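Local coordinates for p-47 protein (PDB 5WIX) that is of unknown function but has a tubular-lipid-binding (TULIP) fold like that of bactericidal/permeability-increasing protein, consistent with binding lipids or other hydrophobic molecules, at residues D141-L146 with D150-N155; K39-E44 with V169-A174; G87-K90 with T95-L98; I402-V407 with N411-E416. All blocks are in the same frame, centred on the assembly; numbering follows the deposited sequence.

Contact 1 of 4, residues D141-L146 with D150-N155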
# COMPACT_ATOMS: atom_id res chain seq x y z
N ASP A 141 -14.32 -24.30 15.85
CA ASP A 141 -13.18 -24.33 16.76
C ASP A 141 -13.65 -24.64 18.14
O ASP A 141 -13.17 -25.59 18.76
CB ASP A 141 -12.43 -23.01 16.77
CG ASP A 141 -11.84 -22.69 15.42
OD1 ASP A 141 -11.77 -23.60 14.57
OD2 ASP A 141 -11.44 -21.53 15.20
N LEU A 142 -14.59 -23.83 18.62
CA LEU A 142 -15.28 -24.10 19.88
C LEU A 142 -16.74 -24.17 19.59
O LEU A 142 -17.22 -23.51 18.67
CB LEU A 142 -15.02 -23.02 20.89
CG LEU A 142 -13.95 -23.39 21.89
CD1 LEU A 142 -13.55 -22.13 22.59
CD2 LEU A 142 -14.52 -24.42 22.85
N SER A 143 -17.48 -24.94 20.37
CA SER A 143 -18.85 -25.23 20.01
C SER A 143 -19.81 -24.25 20.65
O SER A 143 -20.84 -23.93 20.06
CB SER A 143 -19.18 -26.65 20.39
OG SER A 143 -20.54 -26.88 20.06
N GLY A 144 -19.47 -23.76 21.83
CA GLY A 144 -20.34 -22.86 22.56
C GLY A 144 -19.86 -22.62 23.97
O GLY A 144 -19.12 -23.41 24.53
N LYS A 145 -20.25 -21.48 24.53
CA LYS A 145 -19.77 -21.10 25.85
C LYS A 145 -20.87 -20.43 26.66
O LYS A 145 -21.49 -19.47 26.21
CB LYS A 145 -18.56 -20.17 25.73
CG LYS A 145 -17.34 -20.88 25.18
CD LYS A 145 -16.10 -20.03 25.26
CE LYS A 145 -16.21 -18.85 24.32
NZ LYS A 145 -14.94 -18.07 24.29
N LEU A 146 -21.15 -20.98 27.83
CA LEU A 146 -20.59 -22.25 28.24
C LEU A 146 -21.80 -23.05 28.74
O LEU A 146 -21.70 -23.99 29.56
CB LEU A 146 -19.51 -22.06 29.33
CG LEU A 146 -18.61 -23.24 29.73
CD1 LEU A 146 -17.45 -23.44 28.73
CD2 LEU A 146 -18.09 -23.08 31.17
N ASP A 150 -21.79 -31.50 26.89
CA ASP A 150 -20.65 -31.97 26.12
C ASP A 150 -21.19 -32.53 24.82
O ASP A 150 -20.59 -32.38 23.76
CB ASP A 150 -19.88 -33.04 26.89
CG ASP A 150 -18.51 -32.58 27.34
OD1 ASP A 150 -18.07 -31.50 26.88
OD2 ASP A 150 -17.88 -33.28 28.15
N GLU A 151 -22.34 -33.19 24.91
CA GLU A 151 -22.95 -33.83 23.75
C GLU A 151 -23.39 -32.75 22.73
O GLU A 151 -24.58 -32.42 22.63
CB GLU A 151 -24.12 -34.69 24.18
CG GLU A 151 -23.76 -35.75 25.25
CD GLU A 151 -23.52 -35.17 26.66
OE1 GLU A 151 -23.88 -34.00 26.89
OE2 GLU A 151 -22.96 -35.88 27.53
N PHE A 152 -22.38 -32.20 22.02
CA PHE A 152 -22.54 -31.18 20.97
C PHE A 152 -21.95 -31.61 19.59
O PHE A 152 -21.45 -30.79 18.82
CB PHE A 152 -21.89 -29.84 21.40
CG PHE A 152 -20.49 -29.94 22.02
CD1 PHE A 152 -19.57 -30.92 21.63
CD2 PHE A 152 -20.10 -29.03 23.01
CE1 PHE A 152 -18.30 -30.99 22.22
CE2 PHE A 152 -18.84 -29.10 23.60
CZ PHE A 152 -17.94 -30.08 23.20
N TYR A 153 -22.02 -32.89 19.30
CA TYR A 153 -21.61 -33.38 17.99
C TYR A 153 -22.68 -32.98 16.98
O TYR A 153 -22.41 -32.77 15.80
CB TYR A 153 -21.42 -34.89 18.04
CG TYR A 153 -21.35 -35.61 16.71
CD1 TYR A 153 -20.13 -35.86 16.10
CD2 TYR A 153 -22.50 -36.09 16.10
CE1 TYR A 153 -20.07 -36.55 14.90
CE2 TYR A 153 -22.45 -36.78 14.90
CZ TYR A 153 -21.23 -37.00 14.30
OH TYR A 153 -21.18 -37.68 13.11
N PHE A 154 -23.91 -32.87 17.47
CA PHE A 154 -25.05 -32.54 16.62
C PHE A 154 -25.13 -31.04 16.31
O PHE A 154 -25.48 -30.69 15.19
CB PHE A 154 -26.35 -33.03 17.26
CG PHE A 154 -26.60 -34.52 17.12
CD1 PHE A 154 -26.32 -35.18 15.93
CD2 PHE A 154 -27.11 -35.26 18.19
CE1 PHE A 154 -26.55 -36.55 15.81
CE2 PHE A 154 -27.34 -36.62 18.08
CZ PHE A 154 -27.06 -37.27 16.89
N ASN A 155 -24.83 -30.16 17.28
CA ASN A 155 -24.87 -28.71 17.02
C ASN A 155 -23.94 -28.40 15.87
O ASN A 155 -24.32 -27.74 14.91
CB ASN A 155 -24.47 -27.86 18.24
CG ASN A 155 -24.43 -26.33 17.94
OD1 ASN A 155 -25.39 -25.74 17.42
ND2 ASN A 155 -23.31 -25.68 18.27
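Ser143 lays its CB over one face of the Phe152 ring, displaced from the centre toward the rim on the CD2 side. The methylene carbon sits 4.0 Å from the centroid of the Phe152 ring and 25° off the ring normal, a CH-pi contact. Within the ring its nearest neighbour is CD2, with Ser143 CB to Phe152 CD2 at 3.7 Å. The hydroxyl lies further back along the phenylalanine, where Ser143 OG comes to 3.5 Å from Phe152 CB. Phe152 holds its ring between its own backbone N and carbonyl carbon (chi1 46°), which folds the aromatic group back beneath the serine. Phe152 is also the N-cap residue of helix 153-159, and Lys156, in that helix, makes a cation-pi contact with its ring. In the first turn of the helix, Asn155 extends its amide toward the serine, and Asn155 ND2 reaches 3.5 Å from both Ser143 OG and Ser143 O. These are close polar approaches, not hydrogen bonds. The contact thus sets the loop that follows strand 138-140 against the first turn of helix 153-159, with Phe89 of strand 87-91 packing on Asn155. With only 142 Å² buried and no hydrogen bond between the segments, the loop and the helix start are joined here mainly by van der Waals and CH-pi contact, with electrostatic attraction to the amide probably a minor addition.

Contact 2 of 4, residues K39-E44 with V169-A174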
# COMPACT_ATOMS: atom_id res chain seq x y z
N LYS A 39 -21.37 -5.22 12.88
CA LYS A 39 -22.40 -5.27 13.91
C LYS A 39 -23.72 -4.66 13.45
O LYS A 39 -24.78 -5.25 13.67
CB LYS A 39 -21.93 -4.58 15.20
CG LYS A 39 -23.07 -4.40 16.22
CD LYS A 39 -22.71 -3.51 17.41
CE LYS A 39 -22.07 -4.30 18.57
NZ LYS A 39 -22.91 -5.44 19.08
N ASN A 40 -23.67 -3.49 12.82
CA ASN A 40 -24.91 -2.82 12.41
C ASN A 40 -25.34 -3.25 11.01
O ASN A 40 -26.39 -2.82 10.52
CB ASN A 40 -24.77 -1.30 12.49
CG ASN A 40 -23.74 -0.76 11.55
OD1 ASN A 40 -22.77 -1.45 11.23
ND2 ASN A 40 -23.93 0.47 11.10
N TYR A 41 -24.54 -4.09 10.36
CA TYR A 41 -25.04 -4.83 9.20
C TYR A 41 -25.93 -5.95 9.74
O TYR A 41 -26.91 -6.34 9.10
CB TYR A 41 -23.91 -5.41 8.34
CG TYR A 41 -24.40 -6.41 7.32
CD1 TYR A 41 -25.05 -6.00 6.16
CD2 TYR A 41 -24.25 -7.78 7.53
CE1 TYR A 41 -25.52 -6.92 5.23
CE2 TYR A 41 -24.71 -8.70 6.60
CZ TYR A 41 -25.34 -8.27 5.46
OH TYR A 41 -25.80 -9.20 4.55
N ILE A 42 -25.58 -6.45 10.92
CA ILE A 42 -26.41 -7.43 11.61
C ILE A 42 -27.59 -6.76 12.32
O ILE A 42 -28.69 -7.32 12.36
CB ILE A 42 -25.60 -8.24 12.65
CG1 ILE A 42 -24.38 -8.88 11.99
CG2 ILE A 42 -26.47 -9.32 13.26
CD1 ILE A 42 -23.55 -9.70 12.95
N ASP A 43 -27.38 -5.55 12.84
CA ASP A 43 -28.46 -4.78 13.46
C ASP A 43 -29.49 -4.32 12.43
O ASP A 43 -30.48 -3.66 12.77
CB ASP A 43 -27.91 -3.56 14.20
CG ASP A 43 -27.14 -3.93 15.47
OD1 ASP A 43 -27.19 -5.11 15.89
OD2 ASP A 43 -26.50 -3.03 16.05
N GLU A 44 -29.25 -4.66 11.16
CA GLU A 44 -30.28 -4.54 10.14
C GLU A 44 -31.38 -5.58 10.43
O GLU A 44 -32.55 -5.37 10.09
CB GLU A 44 -29.66 -4.73 8.75
CG GLU A 44 -30.62 -4.57 7.60
CD GLU A 44 -31.45 -5.81 7.37
OE1 GLU A 44 -31.00 -6.91 7.76
OE2 GLU A 44 -32.57 -5.68 6.82
N VAL A 169 -26.05 -13.72 3.75
CA VAL A 169 -25.04 -12.78 4.22
C VAL A 169 -24.20 -12.20 3.08
O VAL A 169 -23.22 -12.80 2.64
CB VAL A 169 -24.10 -13.43 5.23
CG1 VAL A 169 -23.11 -12.39 5.75
CG2 VAL A 169 -24.90 -14.03 6.37
N SER A 170 -24.58 -11.03 2.61
CA SER A 170 -23.90 -10.41 1.49
C SER A 170 -22.99 -9.26 1.93
O SER A 170 -22.81 -8.30 1.18
CB SER A 170 -24.92 -9.91 0.46
OG SER A 170 -25.85 -9.00 1.04
N TYR A 171 -22.41 -9.37 3.12
CA TYR A 171 -21.62 -8.26 3.65
C TYR A 171 -20.32 -8.06 2.89
O TYR A 171 -19.60 -9.02 2.59
CB TYR A 171 -21.29 -8.46 5.12
CG TYR A 171 -20.53 -7.27 5.64
CD1 TYR A 171 -21.12 -6.01 5.64
CD2 TYR A 171 -19.22 -7.38 6.10
CE1 TYR A 171 -20.45 -4.90 6.09
CE2 TYR A 171 -18.53 -6.27 6.56
CZ TYR A 171 -19.15 -5.03 6.55
OH TYR A 171 -18.50 -3.90 6.99
N ILE A 172 -20.02 -6.80 2.59
CA ILE A 172 -18.87 -6.43 1.79
C ILE A 172 -17.71 -5.96 2.64
O ILE A 172 -17.69 -4.83 3.10
CB ILE A 172 -19.21 -5.30 0.83
CG1 ILE A 172 -20.56 -5.54 0.17
CG2 ILE A 172 -18.09 -5.15 -0.19
CD1 ILE A 172 -21.06 -4.33 -0.63
N PHE A 173 -16.72 -6.83 2.81
CA PHE A 173 -15.58 -6.50 3.66
C PHE A 173 -14.66 -5.45 3.05
O PHE A 173 -14.00 -4.70 3.77
CB PHE A 173 -14.77 -7.76 3.96
CG PHE A 173 -15.39 -8.64 5.00
CD1 PHE A 173 -15.58 -8.18 6.29
CD2 PHE A 173 -15.78 -9.93 4.69
CE1 PHE A 173 -16.14 -8.97 7.23
CE2 PHE A 173 -16.35 -10.74 5.64
CZ PHE A 173 -16.53 -10.26 6.91
N ALA A 174 -14.62 -5.39 1.73
CA ALA A 174 -13.81 -4.40 1.03
C ALA A 174 -14.16 -4.38 -0.44
O ALA A 174 -14.40 -5.43 -1.04
CB ALA A 174 -12.34 -4.67 1.22
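Tyr41 and Tyr171 both carry CG opposite the backbone N (chi1 168° in Tyr41), and these two torsions send their side chains past each other in opposite directions. Tyr171 CB settles over a face of the Tyr41 ring, 4.0 Å from its centroid, in a CH-pi contact offset toward the CD2-CE2 side. The two rings are neither stacked nor edge-to-face: their planes meet at 42°, with the closest carbons Tyr41 CG and Tyr171 CD1 at 3.7 Å. Beyond the ring, the phenol of Tyr41 reaches the backbone of the other segment, where Ser170 N donates a hydrogen bond to Tyr41 OH over 2.9 Å. That bond is bent, 141° at the hydrogen. Val169 adds an apolar touch at the far end of the ring, with Val169 CG1 4.1 Å from Tyr41 CE2. Tyr41 therefore both covers Tyr171 and ties down the peptide between Val169 and Ser170. The hydroxyl of Tyr171 is engaged by Asn410 OD1 through a hydrogen bond, while its side chain also packs on His37 and Leu38 one turn back in the helix. The contact packs helix 31-42 against the loop entering strand 174-177, a strand of the curled ten-stranded antiparallel sheet of this TULIP-like fold.

Contact 3 of 4, residues G87-K90 with T95-L98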
# COMPACT_ATOMS: atom_id res chain seq x y z
N GLY A 87 -32.91 -18.66 19.74
CA GLY A 87 -32.82 -19.80 18.86
C GLY A 87 -33.10 -21.16 19.47
O GLY A 87 -33.32 -21.28 20.69
N TYR A 88 -33.12 -22.17 18.62
CA TYR A 88 -33.30 -23.54 19.08
C TYR A 88 -32.60 -24.53 18.17
O TYR A 88 -32.03 -24.16 17.14
CB TYR A 88 -34.80 -23.87 19.21
CG TYR A 88 -35.55 -24.30 17.95
CD1 TYR A 88 -35.47 -25.60 17.47
CD2 TYR A 88 -36.39 -23.41 17.29
CE1 TYR A 88 -36.17 -26.00 16.34
CE2 TYR A 88 -37.10 -23.81 16.16
CZ TYR A 88 -36.99 -25.10 15.69
OH TYR A 88 -37.69 -25.50 14.57
N PHE A 89 -32.67 -25.80 18.56
CA PHE A 89 -31.92 -26.86 17.91
C PHE A 89 -32.42 -28.23 18.44
O PHE A 89 -32.27 -28.54 19.62
CB PHE A 89 -30.42 -26.63 18.15
CG PHE A 89 -29.63 -27.87 18.39
CD1 PHE A 89 -29.68 -28.94 17.51
CD2 PHE A 89 -28.79 -27.95 19.49
CE1 PHE A 89 -28.95 -30.09 17.75
CE2 PHE A 89 -28.05 -29.09 19.73
CZ PHE A 89 -28.13 -30.16 18.86
N LYS A 90 -32.99 -29.04 17.55
CA LYS A 90 -33.57 -30.33 17.95
C LYS A 90 -33.04 -31.51 17.12
O LYS A 90 -33.03 -31.46 15.90
CB LYS A 90 -35.10 -30.29 17.86
CG LYS A 90 -35.81 -29.44 18.93
CD LYS A 90 -37.33 -29.68 18.94
CE LYS A 90 -38.10 -28.59 19.70
NZ LYS A 90 -39.52 -28.96 19.99
N THR A 95 -34.46 -31.37 22.75
CA THR A 95 -34.60 -29.94 22.54
C THR A 95 -33.52 -29.14 23.27
O THR A 95 -33.26 -29.36 24.45
CB THR A 95 -35.97 -29.45 23.02
OG1 THR A 95 -37.00 -30.30 22.49
CG2 THR A 95 -36.20 -28.00 22.59
N VAL A 96 -32.89 -28.21 22.55
CA VAL A 96 -31.88 -27.31 23.13
C VAL A 96 -32.00 -25.90 22.56
O VAL A 96 -31.84 -25.71 21.36
CB VAL A 96 -30.45 -27.79 22.86
CG1 VAL A 96 -29.45 -26.81 23.47
CG2 VAL A 96 -30.22 -29.21 23.39
N ASP A 97 -32.27 -24.91 23.39
CA ASP A 97 -32.39 -23.55 22.87
C ASP A 97 -31.05 -22.87 22.88
O ASP A 97 -30.36 -22.85 23.90
CB ASP A 97 -33.41 -22.72 23.65
CG ASP A 97 -34.83 -23.22 23.46
OD1 ASP A 97 -35.04 -24.13 22.63
OD2 ASP A 97 -35.74 -22.71 24.15
N LEU A 98 -30.69 -22.31 21.73
CA LEU A 98 -29.36 -21.75 21.50
C LEU A 98 -29.22 -20.31 21.99
O LEU A 98 -28.22 -19.65 21.68
CB LEU A 98 -29.01 -21.82 20.01
CG LEU A 98 -29.06 -23.24 19.42
CD1 LEU A 98 -28.48 -23.31 18.00
CD2 LEU A 98 -28.35 -24.20 20.35
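Val96 N donates to Phe89 O over 3.0 Å, the firmer of the two backbone hydrogen bonds in this antiparallel beta hairpin of strands 87-91 and 94-96. The amide hydrogen is met at 140°, and Val96 N is tilted 26° from the plane of the carbonyl. The second bond is weak: Leu98 N approaches Gly87 O at 3.0 Å but at a poor angle. Between them Tyr88 CA makes a CA-H...O contact with Val96 O. Gly87 adopts backbone angles in which a side chain would run into the preceding carbonyl oxygen, and its own carbonyl comes close to Asp97 as well as Leu98.

On one face of the hairpin, Phe89 and Val96 lie side by side, Phe89 CD2 being 3.8 Å from Val96 CB. Leu98 crosses the phenylalanine, placing CD2 at the edge of its ring and CD1 3.8 Å from Phe89 CB. Helix 153-159 covers this side through Phe154 and Leu158, while Ile60 of strand 58-70 also touches Phe89. Lys90 and Thr95 occupy the other face. The lysine chain is extended beyond CG and runs alongside the threonine, where Lys90 CE lies 3.5 Å from both Thr95 OG1 and Thr95 CG2.

Contact 4 of 4, residues I402-V407 with N411-E416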
# COMPACT_ATOMS: atom_id res chain seq x y z
N ILE A 402 -5.13 8.55 -3.26
CA ILE A 402 -4.36 7.32 -3.42
C ILE A 402 -4.80 6.22 -2.47
O ILE A 402 -4.94 5.07 -2.87
CB ILE A 402 -2.85 7.56 -3.22
CG1 ILE A 402 -2.22 8.10 -4.52
CG2 ILE A 402 -2.14 6.27 -2.79
CD1 ILE A 402 -0.77 8.58 -4.35
N ILE A 403 -5.00 6.55 -1.20
CA ILE A 403 -5.34 5.49 -0.27
C ILE A 403 -6.73 4.98 -0.67
O ILE A 403 -6.95 3.76 -0.72
CB ILE A 403 -5.27 5.95 1.21
CG1 ILE A 403 -5.26 4.73 2.14
CG2 ILE A 403 -6.38 6.94 1.57
CD1 ILE A 403 -4.76 5.04 3.53
N ASN A 404 -7.63 5.89 -1.05
CA ASN A 404 -8.99 5.52 -1.44
C ASN A 404 -9.14 4.93 -2.85
O ASN A 404 -10.25 4.59 -3.27
CB ASN A 404 -9.90 6.74 -1.31
CG ASN A 404 -10.29 7.03 0.13
OD1 ASN A 404 -10.54 6.12 0.91
ND2 ASN A 404 -10.35 8.31 0.48
N ASP A 405 -8.04 4.78 -3.58
CA ASP A 405 -8.10 4.49 -5.02
C ASP A 405 -8.45 3.03 -5.31
O ASP A 405 -9.40 2.74 -6.03
CB ASP A 405 -6.77 4.85 -5.69
CG ASP A 405 -6.84 4.81 -7.21
OD1 ASP A 405 -7.48 5.71 -7.80
OD2 ASP A 405 -6.23 3.91 -7.82
N ILE A 406 -7.67 2.13 -4.74
CA ILE A 406 -7.88 0.72 -5.02
C ILE A 406 -8.78 0.02 -3.97
O ILE A 406 -9.89 -0.42 -4.29
CB ILE A 406 -6.54 -0.01 -5.13
CG1 ILE A 406 -5.70 0.70 -6.17
CG2 ILE A 406 -6.77 -1.43 -5.54
CD1 ILE A 406 -6.38 0.77 -7.51
N VAL A 407 -8.32 -0.07 -2.72
CA VAL A 407 -9.12 -0.74 -1.71
C VAL A 407 -9.83 0.23 -0.78
O VAL A 407 -9.18 1.02 -0.09
CB VAL A 407 -8.30 -1.70 -0.85
CG1 VAL A 407 -9.16 -2.29 0.22
CG2 VAL A 407 -7.70 -2.81 -1.70
N ASN A 411 -16.57 -0.83 1.81
CA ASN A 411 -17.20 0.02 0.81
C ASN A 411 -17.25 1.47 1.27
O ASN A 411 -18.27 2.15 1.09
CB ASN A 411 -18.61 -0.48 0.50
CG ASN A 411 -18.76 -0.96 -0.93
OD1 ASN A 411 -17.80 -0.97 -1.69
ND2 ASN A 411 -19.97 -1.38 -1.29
N LEU A 412 -16.17 1.94 1.87
CA LEU A 412 -16.15 3.30 2.39
C LEU A 412 -14.83 4.02 2.10
O LEU A 412 -13.76 3.40 2.06
CB LEU A 412 -16.42 3.29 3.89
CG LEU A 412 -17.78 2.77 4.35
CD1 LEU A 412 -17.74 2.46 5.83
CD2 LEU A 412 -18.91 3.75 4.03
N LYS A 413 -14.93 5.33 1.89
CA LYS A 413 -13.75 6.17 1.73
C LYS A 413 -13.20 6.57 3.10
O LYS A 413 -13.92 6.56 4.11
CB LYS A 413 -14.06 7.43 0.92
CG LYS A 413 -14.87 7.25 -0.38
CD LYS A 413 -14.08 6.57 -1.50
CE LYS A 413 -14.93 6.43 -2.76
NZ LYS A 413 -14.41 5.40 -3.72
N ILE A 414 -11.92 6.93 3.10
CA ILE A 414 -11.23 7.46 4.27
C ILE A 414 -11.28 8.98 4.34
O ILE A 414 -10.92 9.66 3.38
CB ILE A 414 -9.76 7.03 4.25
CG1 ILE A 414 -9.65 5.52 4.41
CG2 ILE A 414 -8.97 7.76 5.33
CD1 ILE A 414 -8.23 5.03 4.37
N SER A 415 -11.71 9.51 5.48
CA SER A 415 -11.86 10.95 5.64
C SER A 415 -10.54 11.69 5.84
O SER A 415 -10.29 12.69 5.17
CB SER A 415 -12.78 11.26 6.82
OG SER A 415 -14.11 10.89 6.52
N GLU A 416 -9.70 11.21 6.75
CA GLU A 416 -8.46 11.91 7.05
C GLU A 416 -7.26 10.98 7.01
O GLU A 416 -7.30 9.87 7.53
CB GLU A 416 -8.55 12.62 8.41
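Asn404 presents its side-chain amide to the backbone of Ile414 and uses both ends of it. Asn404 OD1 accepts the amide hydrogen of Ile414 N over 2.7 Å, with an angle of 161° at the hydrogen, and Ile414 N stands somewhat out of the plane of the side-chain carbonyl. In return Asn404 ND2 donates to Ile414 O over 3.2 Å. This second bond is also fairly straight, at 164°; it arrives on a lone pair in the plane of the Ile414 carbonyl, while the acceptor lies almost in the amide plane of Asn404. The backbone donor and acceptor of a single residue are thus both satisfied by one asparagine, much as an adjacent strand would pair with them. The two bonds together fix the amide orientation and oppose rotation about the CB-CG bond. In Asn404 the CG lies beside the backbone N (chi1 -77°), which directs the amide toward Ile414.

Lys413, bent at chi2, passes obliquely across the asparagine, and its CD comes 4.2 Å from Asn404 CB. Apolar packing accompanies the polar pair: Ile403 and Ile414 meet at about a right angle, with Ile403 CD1 3.6 Å from Ile414 CD1. A separate acceptor in the same segment, Asp405 OD2, is hydrogen-bonded to Ser180 OG. Helix 399-403 lies against strand 414-422, an outermost strand of the six-stranded sheet, where Ile403 also touches Ile428 and Ile414 touches Met432, both on the adjoining strand 426-432.

How the contacts relate
From the N terminus, helix 31-42 supplies the first half of contact 2, whose partner arrives only 125 residues later. Within that long loop, contact 3 closes the short hairpin at 87-98 and then contact 1 closes the loop between strand 138-140 and helix 153-159; these two follow in series and do not cross. They touch through Phe89 CZ, 3.7 Å from Asn155 N, joining the hairpin to that helix. Contact 4 comes last, a local closure near the C terminus, in series with the rest. It meets contact 2 where Ala174 packs on Val407, on neighbouring strands of the curled sheet, and itself leads on to strand 414-422 of the six-stranded sheet.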